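PDB 3OP9: Pli0006 protein from Listeria innocua, which probably binds DNA through an N-terminal helix-turn-helix domain of the XRE (Cro/C1) type and is thought to act as a transcriptional regulator. Local coordinates for residues 103-106 against 107-111; 87-90 against 91-95; 35-38 against 39-43; 8-11 against 12-16. One frame throughout, in Å; residues are numbered along the deposited sequence. Where two conformers were deposited one is given.

Contact 1 of 4, residues 103-106 against 107-111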
loop_
_atom_site.group_PDB
_atom_site.type_symbol
_atom_site.label_atom_id
_atom_site.label_comp_id
_atom_site.label_asym_id
_atom_site.label_seq_id
_atom_site.Cartn_x
_atom_site.Cartn_y
_atom_site.Cartn_z
ATOM N N ILE A 103 19.392 -2.863 14.646
ATOM C CA ILE A 103 20.767 -3.053 15.154
ATOM C C ILE A 103 21.139 -4.524 15.238
ATOM O O ILE A 103 22.260 -4.925 14.925
ATOM C CB ILE A 103 20.922 -2.395 16.512
ATOM C CG1 ILE A 103 20.786 -0.884 16.316
ATOM C CG2 ILE A 103 22.319 -2.747 17.153
ATOM C CD1 ILE A 103 20.452 -0.126 17.644
ATOM N N LEU A 104 20.202 -5.343 15.696
ATOM C CA LEU A 104 20.468 -6.773 15.841
ATOM C C LEU A 104 20.808 -7.374 14.483
ATOM O O LEU A 104 21.779 -8.097 14.310
ATOM C CB LEU A 104 19.207 -7.460 16.402
ATOM C CG LEU A 104 19.286 -8.991 16.482
ATOM C CD1 LEU A 104 20.434 -9.411 17.409
ATOM C CD2 LEU A 104 17.995 -9.579 17.004
ATOM N N VAL A 105 19.951 -7.100 13.512
ATOM C CA VAL A 105 20.110 -7.692 12.196
ATOM C C VAL A 105 21.333 -7.144 11.508
ATOM O O VAL A 105 22.098 -7.927 10.935
ATOM C CB VAL A 105 18.841 -7.449 11.318
ATOM C CG1 VAL A 105 19.145 -7.849 9.841
ATOM C CG2 VAL A 105 17.663 -8.228 11.922
ATOM N N ASP A 106 21.551 -5.820 11.565
ATOM C CA ASP A 106 22.780 -5.225 10.959
ATOM C C ASP A 106 24.046 -5.828 11.587
ATOM O O ASP A 106 25.054 -6.091 10.907
ATOM C CB ASP A 106 22.863 -3.699 11.158
ATOM C CG ASP A 106 21.902 -2.908 10.261
ATOM O OD1 ASP A 106 21.337 -3.467 9.304
ATOM O OD2 ASP A 106 21.727 -1.699 10.534
ATOM N N THR A 107 24.031 -5.985 12.906
ATOM C CA THR A 107 25.198 -6.506 13.601
ATOM C C THR A 107 25.497 -7.907 13.128
ATOM O O THR A 107 26.631 -8.247 12.820
ATOM C CB THR A 107 24.967 -6.520 15.132
ATOM O OG1 THR A 107 24.842 -5.167 15.565
ATOM C CG2 THR A 107 26.147 -7.173 15.868
ATOM N N VAL A 108 24.472 -8.740 13.080
ATOM C CA VAL A 108 24.708 -10.124 12.736
ATOM C C VAL A 108 25.183 -10.187 11.287
ATOM O O VAL A 108 26.093 -10.942 10.958
ATOM C CB VAL A 108 23.432 -10.974 12.955
ATOM C CG1 VAL A 108 23.583 -12.341 12.304
ATOM C CG2 VAL A 108 23.122 -11.102 14.448
ATOM N N GLU A 109 24.581 -9.388 10.406
ATOM C CA GLU A 109 25.045 -9.349 9.020
ATOM C C GLU A 109 26.475 -8.888 8.894
ATOM O O GLU A 109 27.212 -9.386 8.026
ATOM C CB GLU A 109 24.148 -8.436 8.156
ATOM C CG GLU A 109 22.804 -9.024 7.903
ATOM C CD GLU A 109 21.940 -8.146 7.015
ATOM O OE1 GLU A 109 22.390 -7.054 6.601
ATOM O OE2 GLU A 109 20.799 -8.557 6.753
ATOM N N THR A 110 26.897 -7.949 9.730
ATOM C CA THR A 110 28.298 -7.501 9.686
ATOM C C THR A 110 29.240 -8.590 10.178
ATOM O O THR A 110 30.330 -8.793 9.625
ATOM C CB THR A 110 28.538 -6.258 10.558
ATOM O OG1 THR A 110 27.845 -5.139 9.989
ATOM C CG2 THR A 110 30.034 -5.945 10.654
ATOM N N LEU A 111 28.839 -9.296 11.228
ATOM C CA LEU A 111 29.741 -10.290 11.813
ATOM C C LEU A 111 29.833 -11.560 10.966
ATOM O O LEU A 111 30.904 -12.170 10.857
ATOM C CB LEU A 111 29.226 -10.677 13.188
ATOM C CG LEU A 111 29.274 -9.579 14.225
ATOM C CD1 LEU A 111 28.644 -10.098 15.533
ATOM C CD2 LEU A 111 30.706 -9.119 14.473
HETATM O O HOH W 1 19.974 -5.035 7.878
HETATM O O HOH W 2 25.541 -4.799 8.487
#
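Ile103 O accepts two hydrogen bonds from one residue, Thr107: the hydroxyl OG1 at 2.7 Å and the backbone N at 2.9 Å. This is the familiar helical i to i-4 bond of a threonine hydroxyl to the carbonyl one turn back, here in the C-terminal half of helix 95-111. The two donors come from opposite faces of the carbonyl plane, each tilted 31° from it. The hydroxyl gets there because OG1 stands anti to the carbonyl carbon of Thr107 (chi1 -65°), which directs it back down the helix, and CG2 of Ile103 lies beside it.

The extended chain of Glu109 runs alongside Val105, both side chains pointing the same way, and brings OE2 to 3.6 Å from Val105 CG1. The carboxylate itself looks outward to other copies of the protein: OE2 pairs with Arg93 of the second subunit and OE1 with Arg16 of the third. Two cationic partners would probably favour its charged form.

On the same flank Asp106 OD1 and Glu109 OE1 stay 4.6 Å apart, a like-charged pair joined by a water whose bond to Glu109 is weak. Lys102 forms a salt bridge with the other oxygen of Asp106, which should ease the repulsion. Leu104 and Val108 make a looser apolar pair, CD1 to CG2, and they pack on Val108 and Leu104 of the second subunit. A further water donates to Asp106 O and also hydrogen-bonds Thr110 OG1, at 2.8 Å from each oxygen.

Contact 2 of 4, residues 87-90 against 91-95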
loop_
_atom_site.group_PDB
_atom_site.type_symbol
_atom_site.label_atom_id
_atom_site.label_comp_id
_atom_site.label_asym_id
_atom_site.label_seq_id
_atom_site.Cartn_x
_atom_site.Cartn_y
_atom_site.Cartn_z
ATOM N N LEU A 87 6.370 -10.222 8.457
ATOM C CA LEU A 87 6.937 -8.959 7.994
ATOM C C LEU A 87 5.914 -7.816 8.183
ATOM O O LEU A 87 6.218 -6.733 8.679
ATOM C CB LEU A 87 7.324 -9.132 6.521
ATOM C CG LEU A 87 8.248 -8.101 5.878
ATOM C CD1 LEU A 87 9.475 -7.871 6.752
ATOM C CD2 LEU A 87 8.649 -8.564 4.468
ATOM N N LEU A 88 4.681 -8.083 7.793
ATOM C CA LEU A 88 3.590 -7.118 7.989
ATOM C C LEU A 88 3.415 -6.741 9.464
ATOM O O LEU A 88 3.162 -5.576 9.791
ATOM C CB LEU A 88 2.280 -7.695 7.429
ATOM C CG LEU A 88 0.998 -6.870 7.738
ATOM C CD1 LEU A 88 1.065 -5.571 6.977
ATOM C CD2 LEU A 88 -0.349 -7.637 7.437
ATOM N N SER A 89 3.562 -7.723 10.348
ATOM C CA SER A 89 3.419 -7.515 11.790
ATOM C C SER A 89 4.447 -6.541 12.357
ATOM O O SER A 89 4.233 -5.996 13.425
ATOM C CB SER A 89 3.518 -8.856 12.550
ATOM O OG SER A 89 4.882 -9.223 12.736
ATOM N N LEU A 90 5.569 -6.320 11.659
ATOM C CA LEU A 90 6.562 -5.370 12.174
ATOM C C LEU A 90 6.002 -3.955 12.203
ATOM O O LEU A 90 6.484 -3.099 12.944
ATOM C CB LEU A 90 7.852 -5.421 11.359
ATOM C CG LEU A 90 8.575 -6.790 11.455
ATOM C CD1 LEU A 90 9.878 -6.721 10.640
ATOM C CD2 LEU A 90 8.909 -7.209 12.914
ATOM N N ASN A 91 4.956 -3.709 11.414
ATOM C CA ASN A 91 4.358 -2.377 11.380
ATOM C C ASN A 91 3.611 -2.025 12.654
ATOM O O ASN A 91 3.290 -0.864 12.893
ATOM C CB ASN A 91 3.466 -2.237 10.144
ATOM C CG ASN A 91 4.280 -2.181 8.877
ATOM O OD1 ASN A 91 5.022 -1.230 8.657
ATOM N ND2 ASN A 91 4.184 -3.207 8.060
ATOM N N LEU A 92 3.347 -3.029 13.480
ATOM C CA LEU A 92 2.760 -2.795 14.792
ATOM C C LEU A 92 3.753 -2.319 15.858
ATOM O O LEU A 92 3.335 -1.796 16.903
ATOM C CB LEU A 92 2.131 -4.089 15.324
ATOM C CG LEU A 92 0.699 -4.440 14.905
ATOM C CD1 LEU A 92 0.500 -4.347 13.414
ATOM C CD2 LEU A 92 0.402 -5.840 15.392
ATOM N N ARG A 93 5.047 -2.484 15.601
ATOM C CA ARG A 93 6.056 -2.252 16.636
ATOM C C ARG A 93 6.363 -0.779 16.803
ATOM O O ARG A 93 6.283 -0.025 15.847
ATOM C CB ARG A 93 7.352 -2.969 16.272
ATOM C CG ARG A 93 7.143 -4.425 15.979
ATOM C CD ARG A 93 6.786 -5.171 17.233
ATOM N NE ARG A 93 7.766 -6.216 17.473
ATOM C CZ ARG A 93 7.859 -7.313 16.728
ATOM N NH1 ARG A 93 7.018 -7.494 15.713
ATOM N NH2 ARG A 93 8.787 -8.224 16.993
ATOM N N SER A 94 6.788 -0.390 18.005
ATOM C CA SER A 94 7.153 0.995 18.251
ATOM C C SER A 94 8.446 1.253 17.528
ATOM O O SER A 94 9.186 0.324 17.224
ATOM C CB SER A 94 7.378 1.224 19.741
ATOM O OG SER A 94 8.508 0.507 20.172
ATOM N N GLU A 95 8.749 2.518 17.291
ATOM C CA GLU A 95 9.992 2.859 16.637
ATOM C C GLU A 95 11.194 2.414 17.472
ATOM O O GLU A 95 12.243 2.047 16.937
ATOM C CB GLU A 95 10.028 4.378 16.441
ATOM C CG GLU A 95 11.402 4.891 16.211
ATOM C CD GLU A 95 11.437 6.337 15.763
ATOM O OE1 GLU A 95 10.407 6.835 15.233
ATOM O OE2 GLU A 95 12.519 6.945 15.918
HETATM O O HOH W 3 6.976 -0.290 12.924
#
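Asn91 folds its side chain back so that ND2 and its own backbone N both donate to Leu88 O, each at 3.1 Å. Past helix 81-89 the chain runs on in a turn held by i to i+3 bonds. With CG anti to the carbonyl carbon (chi1 -70°), the amide of Asn91 swings toward the preceding turn. Both donors approach Leu88 O from one face: the backbone N stands above the carbonyl plane, while ND2 is only tilted from it. The side chains of Leu88 and Asn91 cross at about a right angle, with Leu88 CD1 near ND2.

Leu92 N to Ser89 O and Arg93 N to Leu90 O continue the i to i+3 pattern, the evidence for a tightened turn. A water donates to Leu90 O and to Arg93 O, tying the turn to the chain leaving it.

Arg93, in the conformer described, is bent at chi2 (-69°) and again at chi3, which doubles the chain back over Leu90. CG rests 3.4 Å from Leu90 O, and NH1 comes to 3.4 Å from Leu90 CD2, the two side chains crossing obliquely. Ser89 O lies at the edge of the guanidinium, near its plane, but NH1 remains 3.9 Å from it. The main polar partner of the guanidinium is Glu109 of the second subunit, bound through NH2.

The turn joins helix 81-89 to helix 95-111: Arg93 packs on Ile98 and Ile101 of the latter, and Ser94 caps its start by accepting from Glu97 N.

Contact 3 of 4, residues 35-38 against 39-43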
loop_
_atom_site.group_PDB
_atom_site.type_symbol
_atom_site.label_atom_id
_atom_site.label_comp_id
_atom_site.label_asym_id
_atom_site.label_seq_id
_atom_site.Cartn_x
_atom_site.Cartn_y
_atom_site.Cartn_z
ATOM N N GLN A 35 16.673 24.508 -16.119
ATOM C CA GLN A 35 16.079 25.508 -16.995
ATOM C C GLN A 35 14.588 25.293 -17.133
ATOM O O GLN A 35 14.125 24.156 -17.097
ATOM C CB GLN A 35 16.655 25.378 -18.389
ATOM C CG GLN A 35 18.094 25.773 -18.539
ATOM C CD GLN A 35 18.588 25.387 -19.915
ATOM O OE1 GLN A 35 17.790 25.107 -20.808
ATOM N NE2 GLN A 35 19.886 25.324 -20.080
ATOM N N THR A 36 13.854 26.381 -17.360
ATOM C CA THR A 36 12.431 26.303 -17.653
ATOM C C THR A 36 12.203 25.471 -18.920
ATOM O O THR A 36 11.228 24.742 -19.036
ATOM C CB THR A 36 11.836 27.717 -17.812
ATOM O OG1 THR A 36 11.910 28.403 -16.554
ATOM C CG2 THR A 36 10.381 27.645 -18.274
ATOM N N ARG A 37 13.114 25.575 -19.877
ATOM C CA ARG A 37 13.018 24.793 -21.104
ATOM C C ARG A 37 13.032 23.305 -20.805
ATOM O O ARG A 37 12.327 22.530 -21.440
ATOM C CB ARG A 37 14.186 25.140 -22.037
ATOM C CG ARG A 37 14.253 24.327 -23.309
ATOM C CD ARG A 37 15.448 24.787 -24.130
ATOM N NE ARG A 37 15.298 26.176 -24.534
ATOM C CZ ARG A 37 16.238 26.885 -25.137
ATOM N NH1 ARG A 37 17.413 26.330 -25.394
ATOM N NH2 ARG A 37 16.004 28.149 -25.477
ATOM N N THR A 38 13.843 22.898 -19.844
ATOM C CA THR A 38 13.964 21.487 -19.525
ATOM C C THR A 38 12.650 20.975 -18.961
ATOM O O THR A 38 12.251 19.854 -19.246
ATOM C CB THR A 38 15.089 21.226 -18.513
ATOM O OG1 THR A 38 16.348 21.497 -19.144
ATOM C CG2 THR A 38 15.082 19.792 -18.068
ATOM N N VAL A 39 11.986 21.796 -18.160
ATOM C CA VAL A 39 10.681 21.416 -17.604
ATOM C C VAL A 39 9.631 21.287 -18.721
ATOM O O VAL A 39 8.780 20.400 -18.695
ATOM C CB VAL A 39 10.250 22.436 -16.567
ATOM C CG1 VAL A 39 8.737 22.258 -16.223
ATOM C CG2 VAL A 39 11.135 22.316 -15.330
ATOM N N ALA A 40 9.705 22.171 -19.712
ATOM C CA ALA A 40 8.847 22.063 -20.888
ATOM C C ALA A 40 9.044 20.711 -21.541
ATOM O O ALA A 40 8.076 20.061 -21.945
ATOM C CB ALA A 40 9.145 23.194 -21.906
ATOM N N TYR A 41 10.293 20.276 -21.661
ATOM C CA TYR A 41 10.549 18.975 -22.268
ATOM C C TYR A 41 10.092 17.805 -21.388
ATOM O O TYR A 41 9.716 16.779 -21.916
ATOM C CB TYR A 41 12.009 18.802 -22.606
ATOM C CG TYR A 41 12.519 19.830 -23.609
ATOM C CD1 TYR A 41 11.677 20.382 -24.589
ATOM C CD2 TYR A 41 13.827 20.243 -23.570
ATOM C CE1 TYR A 41 12.167 21.333 -25.506
ATOM C CE2 TYR A 41 14.336 21.187 -24.484
ATOM C CZ TYR A 41 13.500 21.723 -25.439
ATOM O OH TYR A 41 14.020 22.652 -26.315
ATOM N N TYR A 42 10.144 17.943 -20.066
ATOM C CA TYR A 42 9.542 16.921 -19.193
ATOM C C TYR A 42 8.081 16.732 -19.518
ATOM O O TYR A 42 7.590 15.596 -19.564
ATOM C CB TYR A 42 9.595 17.324 -17.724
ATOM C CG TYR A 42 10.949 17.292 -17.077
ATOM C CD1 TYR A 42 12.021 16.618 -17.652
ATOM C CD2 TYR A 42 11.155 17.953 -15.882
ATOM C CE1 TYR A 42 13.283 16.613 -17.024
ATOM C CE2 TYR A 42 12.383 17.957 -15.262
ATOM C CZ TYR A 42 13.442 17.290 -15.826
ATOM O OH TYR A 42 14.648 17.319 -15.146
HETATM N N MSE A 43 7.385 17.856 -19.694
HETATM C CA MSE A 43 5.925 17.869 -19.860
HETATM C C MSE A 43 5.506 17.280 -21.194
HETATM O O MSE A 43 4.433 16.707 -21.305
HETATM C CB MSE A 43 5.366 19.293 -19.762
HETATM C CG MSE A 43 5.700 20.036 -18.481
HETATM SE SE MSE A 43 4.466 19.749 -16.977
HETATM C CE MSE A 43 5.562 20.611 -15.607
#
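Arg37 and Tyr41 pack together in helix 36-44, probably the second, recognition helix of the helix-turn-helix after helix 25-32. Methylenes make the contact: Arg37 CG lies 3.4 Å from Tyr41 CE2, and CD is equally close to Tyr41 OH. The chains run side by side because Arg37 CG is anti to the backbone N (chi1 176°) and the chain extends before bending at chi3. Guanidinium and ring planes are 46° apart, excluding a parallel stack.

A second aliphatic-aromatic contact is a CH-pi interaction. Thr38 CG2 sits 4.1 Å from the Tyr42 ring centroid, off-centre, and the side chains meet at a slant.

Carbonyls add a third kind. Arg37 O lies over one face of the Tyr41 ring, and Thr38 O over one face of the Tyr42 ring, 3.5 Å above its plane. The same oxygens accept hydrogen bonds from the backbone N of Tyr41 and of Tyr42, both at 3.0 Å.

Tyr42 reaches Leu14 of helix 10-21, whereas Tyr41 touches Glu46 and Thr47. Chemically, the rings are packed through carbon contacts, and the carbonyl oxygens over their faces are bonded to the backbone N, so no hydroxyl bond between the paired side chains sets ring orientation.

Contact 4 of 4, residues 8-11 against 12-16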
loop_
_atom_site.group_PDB
_atom_site.type_symbol
_atom_site.label_atom_id
_atom_site.label_comp_id
_atom_site.label_asym_id
_atom_site.label_seq_id
_atom_site.Cartn_x
_atom_site.Cartn_y
_atom_site.Cartn_z
ATOM N N HIS A 8 4.999 4.076 -18.773
ATOM C CA HIS A 8 4.744 5.054 -17.705
ATOM C C HIS A 8 4.097 6.304 -18.285
ATOM O O HIS A 8 4.092 6.493 -19.504
ATOM C CB HIS A 8 6.036 5.436 -16.984
ATOM C CG HIS A 8 7.015 6.185 -17.834
ATOM N ND1 HIS A 8 6.965 7.552 -17.992
ATOM C CD2 HIS A 8 8.090 5.765 -18.547
ATOM C CE1 HIS A 8 7.958 7.944 -18.771
ATOM N NE2 HIS A 8 8.662 6.879 -19.114
ATOM N N GLN A 9 3.570 7.168 -17.424
ATOM C CA GLN A 9 2.908 8.382 -17.898
ATOM C C GLN A 9 3.388 9.585 -17.090
ATOM O O GLN A 9 2.614 10.409 -16.629
ATOM C CB GLN A 9 1.397 8.203 -17.834
ATOM C CG GLN A 9 0.832 8.017 -16.470
ATOM C CD GLN A 9 -0.674 7.793 -16.520
ATOM O OE1 GLN A 9 -1.147 6.885 -17.209
ATOM N NE2 GLN A 9 -1.433 8.643 -15.820
ATOM N N PHE A 10 4.697 9.668 -16.901
ATOM C CA PHE A 10 5.262 10.780 -16.141
ATOM C C PHE A 10 4.896 12.120 -16.806
ATOM O O PHE A 10 4.495 13.064 -16.138
ATOM C CB PHE A 10 6.781 10.658 -16.039
ATOM C CG PHE A 10 7.435 11.885 -15.450
ATOM C CD1 PHE A 10 7.198 12.245 -14.114
ATOM C CD2 PHE A 10 8.239 12.701 -16.235
ATOM C CE1 PHE A 10 7.790 13.386 -13.560
ATOM C CE2 PHE A 10 8.834 13.836 -15.697
ATOM C CZ PHE A 10 8.615 14.178 -14.357
ATOM N N ALA A 11 5.004 12.219 -18.123
ATOM C CA ALA A 11 4.835 13.537 -18.724
ATOM C C ALA A 11 3.380 13.998 -18.535
ATOM O O ALA A 11 3.116 15.175 -18.240
ATOM C CB ALA A 11 5.210 13.520 -20.192
ATOM N N GLU A 12 2.440 13.065 -18.729
ATOM C CA GLU A 12 0.996 13.345 -18.576
ATOM C C GLU A 12 0.692 13.734 -17.121
ATOM O O GLU A 12 -0.059 14.677 -16.856
ATOM C CB GLU A 12 0.180 12.108 -19.014
ATOM C CG GLU A 12 -1.327 12.260 -18.821
ATOM C CD GLU A 12 -2.130 11.036 -19.302
ATOM O OE1 GLU A 12 -1.615 10.250 -20.131
ATOM O OE2 GLU A 12 -3.283 10.865 -18.844
ATOM N N ASN A 13 1.291 13.007 -16.180
ATOM C CA ASN A 13 1.088 13.267 -14.750
ATOM C C ASN A 13 1.671 14.595 -14.324
ATOM O O ASN A 13 1.040 15.353 -13.584
ATOM C CB ASN A 13 1.701 12.151 -13.891
ATOM C CG ASN A 13 0.942 10.864 -14.007
ATOM O OD1 ASN A 13 -0.161 10.842 -14.549
ATOM N ND2 ASN A 13 1.493 9.795 -13.459
ATOM N N LEU A 14 2.870 14.901 -14.807
ATOM C CA LEU A 14 3.475 16.150 -14.407
ATOM C C LEU A 14 2.616 17.287 -14.986
ATOM O O LEU A 14 2.401 18.307 -14.343
ATOM C CB LEU A 14 4.924 16.238 -14.903
ATOM C CG LEU A 14 5.641 17.493 -14.388
ATOM C CD1 LEU A 14 5.722 17.470 -12.862
ATOM C CD2 LEU A 14 7.018 17.601 -14.977
ATOM N N SER A 15 2.105 17.094 -16.205
ATOM C CA SER A 15 1.284 18.113 -16.848
ATOM C C SER A 15 0.001 18.356 -16.035
ATOM O O SER A 15 -0.427 19.493 -15.853
ATOM C CB SER A 15 0.966 17.721 -18.300
ATOM O OG SER A 15 2.156 17.691 -19.105
ATOM N N ARG A 16 -0.601 17.287 -15.521
ATOM C CA ARG A 16 -1.823 17.433 -14.747
ATOM C C ARG A 16 -1.561 18.062 -13.371
ATOM O O ARG A 16 -2.394 18.818 -12.874
ATOM C CB ARG A 16 -2.532 16.101 -14.549
ATOM C CG ARG A 16 -3.879 16.336 -13.853
ATOM C CD ARG A 16 -4.696 15.116 -13.724
ATOM N NE ARG A 16 -5.141 14.576 -15.001
ATOM C CZ ARG A 16 -6.224 14.981 -15.668
ATOM N NH1 ARG A 16 -6.978 15.978 -15.219
ATOM N NH2 ARG A 16 -6.541 14.382 -16.803
#
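Gln9 and Asn13 cross at about a right angle, their amide planes 57° apart, and in the conformer described are joined by a straight hydrogen bond from Gln9 NE2 to Asn13 OD1 (2.8 Å, 170° at the hydrogen). The acceptor lies in the amide plane of Gln9. Gln9, the N-cap residue, does this because CG sits between its backbone N and carbonyl carbon (chi1 64°), directing the extended chain across the first turn. Asn13 N returns a bond to Gln9 O at 2.9 Å, while ND2 of Asn13 is held by Leu68 O, fixing the amide's rotation from both ends.

Phe10 and Leu14 lie side by side, pointing the same way. Leu14 CB stands over one face of the Phe10 ring, toward its rim, and Leu14 CD2 meets Phe10 CZ at 3.8 Å.

Ser15 turns back along the helix: OG and N reach Ala11 O from opposite faces, OG at 2.8 Å. Before the helix, His8 ND1 accepts a bond from Phe10 N in the ring plane.

Phe10 and Leu14 also pack on Tyr42, and Phe10 on Leu54 and Leu57: an amphipathic first helix facing the core of an all-helical domain, as in the XRE-type helix-turn-helix fold.

Overall arrangement
Contacts 3 and 4 belong to the N-terminal helical domain and touch each other: their centres are about 13 Å apart, and Tyr42 O packs 3.2 Å from Ala11 CB. Contacts 1 and 2 lie on the opposite side of the chain's centre, on the last two helices and the loop between them; their centres are about 19 Å apart and their nearest atoms about 8 Å, without touching. The two groups are well separated, contact 1 being about 45 Å from contact 3 between centres. The assembly nevertheless brings them together across subunits. Glu109 of contact 1 meets Arg93 of contact 2 from the second subunit and Arg16 of contact 4 from the third, while contacts 2 and 4 both touch the fourth subunit.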